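Tumor necrosis factor ligand superfamily member 13 (Mus musculus, PDB 1U5X) acts as a trimeric cytokine, through the TNF domain described here, that binds the receptors TACI and BCMA and takes part in regulating tumor cell growth. Local coordinates at residues 9-14 with 29-34; 50-55 with 104-109; 71-76 with 114-119. One frame throughout, in Å; residues are numbered along the deposited sequence.

Contact 1. Residues 9-14 with 29-34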
loop_
_atom_site.group_PDB
_atom_site.type_symbol
_atom_site.label_atom_id
_atom_site.label_comp_id
_atom_site.label_asym_id
_atom_site.label_seq_id
_atom_site.Cartn_x
_atom_site.Cartn_y
_atom_site.Cartn_z
ATOM N N HIS A 9 2.684 11.059 10.435
ATOM C CA HIS A 9 2.458 9.645 10.661
ATOM C C HIS A 9 1.897 9.532 12.077
ATOM O O HIS A 9 2.492 10.014 13.033
ATOM C CB HIS A 9 3.736 8.823 10.509
ATOM C CG HIS A 9 3.527 7.346 10.592
ATOM N ND1 HIS A 9 3.127 6.582 9.505
ATOM C CD2 HIS A 9 3.674 6.483 11.629
ATOM C CE1 HIS A 9 3.081 5.308 9.875
ATOM N NE2 HIS A 9 3.401 5.224 11.157
ATOM N N LEU A 10 0.741 8.889 12.164
ATOM C CA LEU A 10 -0.069 8.782 13.362
ATOM C C LEU A 10 -0.301 7.327 13.738
ATOM O O LEU A 10 -0.423 6.446 12.849
ATOM C CB LEU A 10 -1.437 9.386 13.079
ATOM C CG LEU A 10 -1.487 10.813 12.562
ATOM C CD1 LEU A 10 -2.814 11.052 11.850
ATOM C CD2 LEU A 10 -1.319 11.779 13.701
ATOM N N VAL A 11 -0.355 7.084 15.040
ATOM C CA VAL A 11 -0.612 5.754 15.575
ATOM C C VAL A 11 -1.684 5.832 16.657
ATOM O O VAL A 11 -2.037 6.926 17.108
ATOM C CB VAL A 11 0.686 5.127 16.125
ATOM C CG1 VAL A 11 1.724 5.022 15.004
ATOM C CG2 VAL A 11 1.215 5.903 17.298
ATOM N N PRO A 12 -2.248 4.699 17.077
ATOM C CA PRO A 12 -3.325 4.754 18.065
ATOM C C PRO A 12 -2.902 5.163 19.482
ATOM O O PRO A 12 -1.806 4.847 19.964
ATOM C CB PRO A 12 -3.865 3.324 18.089
ATOM C CG PRO A 12 -3.387 2.689 16.783
ATOM C CD PRO A 12 -2.021 3.322 16.615
ATOM N N VAL A 13 -3.819 5.840 20.149
ATOM C CA VAL A 13 -3.734 6.042 21.593
ATOM C C VAL A 13 -4.755 5.131 22.292
ATOM O O VAL A 13 -4.482 4.560 23.346
ATOM C CB VAL A 13 -3.922 7.527 22.006
ATOM C CG1 VAL A 13 -3.070 8.423 21.218
ATOM C CG2 VAL A 13 -5.342 7.988 21.926
ATOM N N ASN A 14 -5.942 5.027 21.705
ATOM C CA ASN A 14 -6.979 4.102 22.158
ATOM C C ASN A 14 -8.060 3.957 21.091
ATOM O O ASN A 14 -8.128 4.723 20.130
ATOM C CB ASN A 14 -7.594 4.488 23.520
ATOM C CG ASN A 14 -8.530 5.673 23.437
ATOM O OD1 ASN A 14 -8.131 6.747 23.031
ATOM N ND2 ASN A 14 -9.776 5.488 23.871
ATOM N N GLN A 29 -2.383 9.796 17.701
ATOM C CA GLN A 29 -1.310 10.621 18.236
ATOM C C GLN A 29 -0.188 10.657 17.185
ATOM O O GLN A 29 0.118 9.629 16.555
ATOM C CB GLN A 29 -0.758 10.074 19.563
ATOM C CG GLN A 29 -0.271 8.614 19.505
ATOM C CD GLN A 29 0.293 8.107 20.812
ATOM O OE1 GLN A 29 0.809 8.887 21.603
ATOM N NE2 GLN A 29 0.182 6.799 21.053
ATOM N N PRO A 30 0.402 11.818 16.947
ATOM C CA PRO A 30 1.538 11.900 16.016
ATOM C C PRO A 30 2.811 11.303 16.564
ATOM O O PRO A 30 3.170 11.548 17.725
ATOM C CB PRO A 30 1.712 13.400 15.794
ATOM C CG PRO A 30 1.141 14.014 17.001
ATOM C CD PRO A 30 0.032 13.142 17.466
ATOM N N VAL A 31 3.502 10.527 15.724
ATOM C CA VAL A 31 4.869 10.112 16.047
ATOM C C VAL A 31 5.936 10.698 15.099
ATOM O O VAL A 31 7.119 10.663 15.414
ATOM C CB VAL A 31 4.992 8.570 16.158
ATOM C CG1 VAL A 31 4.130 8.039 17.308
ATOM C CG2 VAL A 31 4.652 7.894 14.893
ATOM N N LEU A 32 5.505 11.227 13.956
ATOM C CA LEU A 32 6.384 11.911 13.007
ATOM C C LEU A 32 5.643 13.057 12.368
ATOM O O LEU A 32 4.558 12.878 11.835
ATOM C CB LEU A 32 6.845 10.966 11.885
ATOM C CG LEU A 32 7.755 11.577 10.817
ATOM C CD1 LEU A 32 9.023 12.145 11.384
ATOM C CD2 LEU A 32 8.083 10.551 9.740
ATOM N N ARG A 33 6.221 14.250 12.459
ATOM C CA ARG A 33 5.612 15.413 11.838
ATOM C C ARG A 33 6.666 16.320 11.250
ATOM O O ARG A 33 7.647 16.637 11.903
ATOM C CB ARG A 33 4.788 16.205 12.864
ATOM C CG ARG A 33 3.982 17.366 12.235
ATOM C CD ARG A 33 3.042 18.091 13.228
ATOM N NE ARG A 33 3.780 18.551 14.391
ATOM C CZ ARG A 33 3.913 17.886 15.541
ATOM N NH1 ARG A 33 3.351 16.688 15.723
ATOM N NH2 ARG A 33 4.632 18.431 16.518
ATOM N N ARG A 34 6.456 16.698 10.003
ATOM C CA ARG A 34 7.169 17.760 9.349
ATOM C C ARG A 34 6.171 18.698 8.683
ATOM O O ARG A 34 5.211 18.254 8.054
ATOM C CB ARG A 34 8.131 17.221 8.288
ATOM C CG ARG A 34 8.879 18.347 7.598
ATOM C CD ARG A 34 10.131 17.923 6.871
ATOM N NE ARG A 34 9.822 17.062 5.736
ATOM C CZ ARG A 34 10.709 16.298 5.105
ATOM N NH1 ARG A 34 11.980 16.269 5.488
ATOM N NH2 ARG A 34 10.324 15.549 4.087
#

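Contact 2. Residues 50-55 with 104-109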
loop_
_atom_site.group_PDB
_atom_site.type_symbol
_atom_site.label_atom_id
_atom_site.label_comp_id
_atom_site.label_asym_id
_atom_site.label_seq_id
_atom_site.Cartn_x
_atom_site.Cartn_y
_atom_site.Cartn_z
ATOM N N THR A 50 -4.560 23.622 1.747
ATOM C CA THR A 50 -5.034 23.001 0.531
ATOM C C THR A 50 -3.869 22.374 -0.202
ATOM O O THR A 50 -2.819 22.989 -0.328
ATOM C CB THR A 50 -5.663 24.034 -0.350
ATOM O OG1 THR A 50 -6.843 24.543 0.277
ATOM C CG2 THR A 50 -6.152 23.408 -1.666
ATOM N N GLY A 51 -4.062 21.172 -0.730
ATOM C CA GLY A 51 -3.036 20.526 -1.527
ATOM C C GLY A 51 -3.386 19.130 -1.949
ATOM O O GLY A 51 -4.492 18.650 -1.676
ATOM N N ILE A 52 -2.440 18.478 -2.631
ATOM C CA ILE A 52 -2.551 17.083 -3.016
ATOM C C ILE A 52 -1.709 16.232 -2.063
ATOM O O ILE A 52 -0.540 16.539 -1.794
ATOM C CB ILE A 52 -2.104 16.917 -4.502
ATOM C CG1 ILE A 52 -3.113 17.626 -5.431
ATOM C CG2 ILE A 52 -1.947 15.485 -4.852
ATOM C CD1 ILE A 52 -2.708 17.641 -6.902
ATOM N N TYR A 53 -2.310 15.188 -1.500
ATOM C CA TYR A 53 -1.665 14.377 -0.488
ATOM C C TYR A 53 -1.797 12.933 -0.802
ATOM O O TYR A 53 -2.847 12.483 -1.228
ATOM C CB TYR A 53 -2.382 14.572 0.854
ATOM C CG TYR A 53 -2.250 15.945 1.441
ATOM C CD1 TYR A 53 -3.113 16.977 1.073
ATOM C CD2 TYR A 53 -1.296 16.204 2.427
ATOM C CE1 TYR A 53 -3.016 18.245 1.649
ATOM C CE2 TYR A 53 -1.190 17.483 3.011
ATOM C CZ TYR A 53 -2.038 18.488 2.613
ATOM O OH TYR A 53 -1.930 19.712 3.208
ATOM N N LEU A 54 -0.721 12.200 -0.569
ATOM C CA LEU A 54 -0.789 10.767 -0.386
ATOM C C LEU A 54 -1.294 10.503 1.020
ATOM O O LEU A 54 -0.735 11.036 2.000
ATOM C CB LEU A 54 0.609 10.188 -0.542
ATOM C CG LEU A 54 0.739 8.681 -0.300
ATOM C CD1 LEU A 54 -0.062 7.884 -1.326
ATOM C CD2 LEU A 54 2.243 8.275 -0.323
ATOM N N LEU A 55 -2.377 9.715 1.118
ATOM C CA LEU A 55 -2.987 9.335 2.373
ATOM C C LEU A 55 -2.935 7.828 2.427
ATOM O O LEU A 55 -3.360 7.164 1.508
ATOM C CB LEU A 55 -4.455 9.803 2.390
ATOM C CG LEU A 55 -5.308 9.877 3.638
ATOM C CD1 LEU A 55 -4.559 10.132 4.904
ATOM C CD2 LEU A 55 -6.391 10.947 3.411
ATOM N N ALA A 104 -4.314 3.057 0.308
ATOM C CA ALA A 104 -3.731 4.392 0.192
ATOM C C ALA A 104 -4.055 4.965 -1.179
ATOM O O ALA A 104 -4.310 4.237 -2.140
ATOM C CB ALA A 104 -2.229 4.316 0.339
ATOM N N GLY A 105 -4.056 6.273 -1.273
ATOM C CA GLY A 105 -4.210 6.946 -2.545
ATOM C C GLY A 105 -3.913 8.413 -2.480
ATOM O O GLY A 105 -3.618 8.928 -1.399
ATOM N N VAL A 106 -4.002 9.075 -3.633
ATOM C CA VAL A 106 -3.650 10.477 -3.734
ATOM C C VAL A 106 -4.894 11.304 -3.952
ATOM O O VAL A 106 -5.658 11.019 -4.860
ATOM C CB VAL A 106 -2.663 10.743 -4.856
ATOM C CG1 VAL A 106 -2.345 12.196 -4.936
ATOM C CG2 VAL A 106 -1.397 9.996 -4.583
ATOM N N PHE A 107 -5.070 12.324 -3.101
ATOM C CA PHE A 107 -6.296 13.110 -3.085
ATOM C C PHE A 107 -6.040 14.588 -2.863
ATOM O O PHE A 107 -5.107 14.978 -2.156
ATOM C CB PHE A 107 -7.203 12.598 -1.969
ATOM C CG PHE A 107 -7.526 11.152 -2.094
ATOM C CD1 PHE A 107 -8.550 10.746 -2.919
ATOM C CD2 PHE A 107 -6.779 10.185 -1.402
ATOM C CE1 PHE A 107 -8.830 9.402 -3.074
ATOM C CE2 PHE A 107 -7.077 8.835 -1.542
ATOM C CZ PHE A 107 -8.109 8.463 -2.377
ATOM N N HIS A 108 -6.873 15.401 -3.490
ATOM C CA HIS A 108 -6.858 16.842 -3.311
ATOM C C HIS A 108 -7.705 17.125 -2.080
ATOM O O HIS A 108 -8.902 16.804 -2.048
ATOM C CB HIS A 108 -7.493 17.543 -4.493
ATOM C CG HIS A 108 -7.475 19.040 -4.391
ATOM N ND1 HIS A 108 -6.341 19.797 -4.586
ATOM C CD2 HIS A 108 -8.462 19.916 -4.105
ATOM C CE1 HIS A 108 -6.638 21.079 -4.452
ATOM N NE2 HIS A 108 -7.921 21.181 -4.152
ATOM N N LEU A 109 -7.051 17.700 -1.071
ATOM C CA LEU A 109 -7.676 18.064 0.184
ATOM C C LEU A 109 -7.675 19.581 0.250
ATOM O O LEU A 109 -6.755 20.241 -0.241
ATOM C CB LEU A 109 -6.900 17.436 1.373
ATOM C CG LEU A 109 -6.700 15.919 1.328
ATOM C CD1 LEU A 109 -6.003 15.397 2.590
ATOM C CD2 LEU A 109 -7.985 15.202 1.138
#

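Contact 3. Residues 71-76 with 114-119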
loop_
_atom_site.group_PDB
_atom_site.type_symbol
_atom_site.label_atom_id
_atom_site.label_comp_id
_atom_site.label_asym_id
_atom_site.label_seq_id
_atom_site.Cartn_x
_atom_site.Cartn_y
_atom_site.Cartn_z
ATOM N N VAL A 71 -12.844 2.715 6.459
ATOM C CA VAL A 71 -13.265 3.676 5.477
ATOM C C VAL A 71 -12.674 5.032 5.803
ATOM O O VAL A 71 -12.865 5.537 6.904
ATOM C CB VAL A 71 -14.804 3.823 5.506
ATOM C CG1 VAL A 71 -15.289 4.660 4.321
ATOM C CG2 VAL A 71 -15.497 2.453 5.533
ATOM N N VAL A 72 -11.973 5.625 4.847
ATOM C CA VAL A 72 -11.325 6.927 5.002
ATOM C C VAL A 72 -12.057 7.972 4.175
ATOM O O VAL A 72 -12.228 7.788 2.978
ATOM C CB VAL A 72 -9.846 6.870 4.523
ATOM C CG1 VAL A 72 -9.153 8.203 4.662
ATOM C CG2 VAL A 72 -9.050 5.795 5.305
ATOM N N SER A 73 -12.524 9.043 4.829
ATOM C CA SER A 73 -13.386 10.051 4.224
ATOM C C SER A 73 -12.934 11.465 4.545
ATOM O O SER A 73 -12.208 11.703 5.533
ATOM C CB SER A 73 -14.846 9.898 4.675
ATOM O OG SER A 73 -15.311 8.573 4.561
ATOM N N ARG A 74 -13.364 12.388 3.700
ATOM C CA ARG A 74 -13.163 13.809 3.918
ATOM C C ARG A 74 -14.509 14.523 4.056
ATOM O O ARG A 74 -15.472 14.261 3.322
ATOM C CB ARG A 74 -12.303 14.436 2.810
ATOM C CG ARG A 74 -12.990 14.701 1.471
ATOM C CD ARG A 74 -12.471 15.953 0.770
ATOM N NE ARG A 74 -12.471 15.801 -0.680
ATOM C CZ ARG A 74 -13.308 16.416 -1.518
ATOM N NH1 ARG A 74 -14.245 17.243 -1.069
ATOM N NH2 ARG A 74 -13.213 16.194 -2.827
ATOM N N GLU A 75 -14.595 15.425 5.020
ATOM C CA GLU A 75 -15.787 16.261 5.124
ATOM C C GLU A 75 -15.298 17.700 5.108
ATOM O O GLU A 75 -14.474 18.075 5.930
ATOM C CB GLU A 75 -16.604 15.975 6.392
ATOM C CG GLU A 75 -16.193 14.768 7.195
ATOM C CD GLU A 75 -17.054 14.531 8.431
ATOM O OE1 GLU A 75 -18.019 15.312 8.680
ATOM O OE2 GLU A 75 -16.749 13.576 9.178
ATOM N N GLY A 76 -15.784 18.498 4.164
ATOM C CA GLY A 76 -15.364 19.884 4.047
ATOM C C GLY A 76 -16.519 20.848 3.982
ATOM O O GLY A 76 -17.593 20.605 4.545
ATOM N N ILE A 114 -11.970 17.878 7.242
ATOM C CA ILE A 114 -11.803 16.916 8.337
ATOM C C ILE A 114 -11.659 15.508 7.731
ATOM O O ILE A 114 -12.511 15.101 6.959
ATOM C CB ILE A 114 -13.026 16.961 9.268
ATOM C CG1 ILE A 114 -13.156 18.330 9.939
ATOM C CG2 ILE A 114 -12.900 15.905 10.360
ATOM C CD1 ILE A 114 -14.481 18.514 10.636
ATOM N N ILE A 115 -10.573 14.803 8.047
ATOM C CA ILE A 115 -10.344 13.428 7.625
ATOM C C ILE A 115 -10.752 12.453 8.734
ATOM O O ILE A 115 -10.337 12.619 9.881
ATOM C CB ILE A 115 -8.848 13.228 7.259
ATOM C CG1 ILE A 115 -8.373 14.319 6.292
ATOM C CG2 ILE A 115 -8.591 11.806 6.691
ATOM C CD1 ILE A 115 -9.173 14.428 5.027
ATOM N N THR A 116 -11.578 11.461 8.386
ATOM C CA THR A 116 -12.077 10.457 9.318
ATOM C C THR A 116 -11.607 9.072 8.903
ATOM O O THR A 116 -11.482 8.798 7.703
ATOM C CB THR A 116 -13.606 10.447 9.387
ATOM O OG1 THR A 116 -14.185 10.356 8.068
ATOM C CG2 THR A 116 -14.184 11.740 9.964
ATOM N N VAL A 117 -11.321 8.216 9.880
ATOM C CA VAL A 117 -11.068 6.784 9.619
ATOM C C VAL A 117 -12.053 6.022 10.481
ATOM O O VAL A 117 -11.994 6.111 11.709
ATOM C CB VAL A 117 -9.602 6.376 9.925
ATOM C CG1 VAL A 117 -9.366 4.900 9.630
ATOM C CG2 VAL A 117 -8.636 7.188 9.118
ATOM N N LYS A 118 -13.020 5.351 9.850
ATOM C CA LYS A 118 -14.088 4.658 10.577
ATOM C C LYS A 118 -14.118 3.187 10.200
ATOM O O LYS A 118 -13.913 2.829 9.023
ATOM C CB LYS A 118 -15.470 5.291 10.286
ATOM C CG LYS A 118 -15.585 6.733 10.753
ATOM C CD LYS A 118 -16.972 7.339 10.461
ATOM C CE LYS A 118 -17.235 8.540 11.340
ATOM N NZ LYS A 118 -18.574 9.119 11.102
ATOM N N ILE A 119 -14.344 2.351 11.210
ATOM C CA ILE A 119 -14.625 0.933 11.037
ATOM C C ILE A 119 -16.103 0.687 11.355
ATOM O O ILE A 119 -16.532 0.903 12.481
ATOM C CB ILE A 119 -13.697 0.088 11.957
ATOM C CG1 ILE A 119 -12.236 0.208 11.528
ATOM C CG2 ILE A 119 -14.095 -1.387 11.877
ATOM C CD1 ILE A 119 -11.483 1.460 11.924
HETATM O O HOH W 1 -14.663 7.538 7.267
HETATM O O HOH W 2 -17.057 11.078 7.380
#

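Contact 1. Residues 9-14 with 29-34
Q29 lays its aliphatic part against V13, its CB and CG each 3.3 Å from V13 CG1, and reaches past that methyl to the backbone of the strand opposite. With CG set between the backbone N and the carbonyl carbon (chi1 55°) and the chain extended beyond it, the amide arrives at P12, where NE2 donates to P12 O over 3.0 Å. This bond is not ideal: the donor stands 43° out of the carbonyl plane, away from the lone pairs.

Here residues 9-12 run antiparallel to 29-34 as the two arms of a beta hairpin. V11 and Q29 form a hydrogen-bonded pair, N to O in both directions; L10 faces P30 in a non-hydrogen-bonded pair, and its CD2 meets P30 CB at 4.0 Å. A classic beta bulge then sets in, V31 and L32 both facing H9. H9 O takes the V31 N-H at 2.9 Å and a weak bond from L32 N at 3.4 Å, while H9 N donates to L32 O. Beside the bulge V31 spreads its two methyls: CG1 meets V11 CG2 at 3.6 Å, and CG2 lies in the plane of the H9 ring, at its edge, 3.7 Å from CD2.

H9 ND1 is hydrogen-bonded to the hydroxyl of Y56, and the ring also meets F134 of its own chain and F107 of a neighbouring subunit, so this end of the hairpin belongs to the trimer interface.

The chemistry implies a division along the pair: at the bulge one carbonyl takes one good and one weak amide donor and the imidazole is held by the Y56 hydroxyl as well as by apolar and aromatic neighbours, whereas at the corner near V13 the side-chain amide of Q29 adds a further bond to the backbone ladder.

Contact 2. Residues 50-55 with 104-109
Two long neighbouring strands of the TNF jelly roll, 51-61 and 99-109, pair antiparallel here in regular register. Three hydrogen-bonded pairs, G51 with L109, Y53 with F107 and L55 with G105, supply six N-H to O bonds of 2.8 to 3.0 Å.

The two faces differ. On one, I52 CG2 presses on V106 CG1 at 3.3 Å, tighter than ordinary van der Waals contact. I52 CG1 comes to the edge of the H108 ring, in its plane, 4.0 Å from ND1. Just before the strand, T50 CG2 lies 3.7 Å from H108 CE1. On the other face L109 leans on the Y53 ring: with CG beside its own backbone N (chi1 -55°), its CD1 comes to 3.6 Å from Y53 CD1. Further along, L55 CB sits at the edge of the F107 ring, 4.5 Å from CD2. The Y53 hydroxyl is bonded to the carbonyl of D49.

The face of I52, V106 and H108 is turned to a neighbouring subunit, whose Y56 hydroxyl bonds V106 N and whose R34 and L32 pack on I52 and H108. On the other, L55 and L109 pack inward on L83 and I115, while F107 reaches the neighbouring subunit. The chemistry thus implies a shared backbone: the ladder satisfies G51, Y53 and L55 against L109, F107 and G105, and I52 and L54 turn their backbone bonds to L140 and V138.

Contact 3. Residues 71-76 with 114-119
V71 begins the pairing with K118: its N donates to K118 O over 2.8 Å and its O receives the K118 N-H. V71 O also accepts a hydrogen bond from a water at 2.7 Å, which is in turn hydrogen-bonded to S73 OG and T116 OG1. V72, on the reverse face, sets CG2 beside V117 CG2 at 4.1 Å, the two side chains pointing the same way; the V72 and I115 side chains cross obliquely, V72 CG1 4.2 Å from I115 CG2. This face turns into the jelly-roll sandwich, where V72 and I115 both pack on L55, and the strand pair 71-75 with 114-119 forms part of one of its walls.

S73 exchanges backbone bonds with T116, T116 N lying 2.9 Å from S73 O. With OG1 between its backbone N and carbonyl carbon (chi1 51°), T116 places that hydroxyl 3.5 Å from S73 CB, where it bonds both waters. R74 CB lies 3.8 Å from I115 CD1, but its guanidinium leads off to a salt bridge with E81. E75 closes the ladder with I114 through two backbone bonds; its side chain crosses that of T116 at about a right angle, OE2 3.3 Å from T116 CG2, and the second water donates to OE2.

In the fold
All three contacts are antiparallel pairings in one jelly-roll domain, yet their settings differ. Contact 2 is the buried one, whereas contacts 1 and 3 each combine buried residues with more exposed ones. Contacts 2 and 3 touch through L55 and L109 against V72 and I115, with centres about 13 Å apart; within one chain contact 1 touches neither, although its strand 24-34 neighbours strand 114-119 of contact 3. Across the trimer, contact 1 of one chain meets contact 2 of another, while no other chain touches contact 3. The chemistry follows: a bulge and side-chain amide in contact 1, a regular ladder with largely apolar side chains in contact 2, water-bridged polar groups on one face of contact 3.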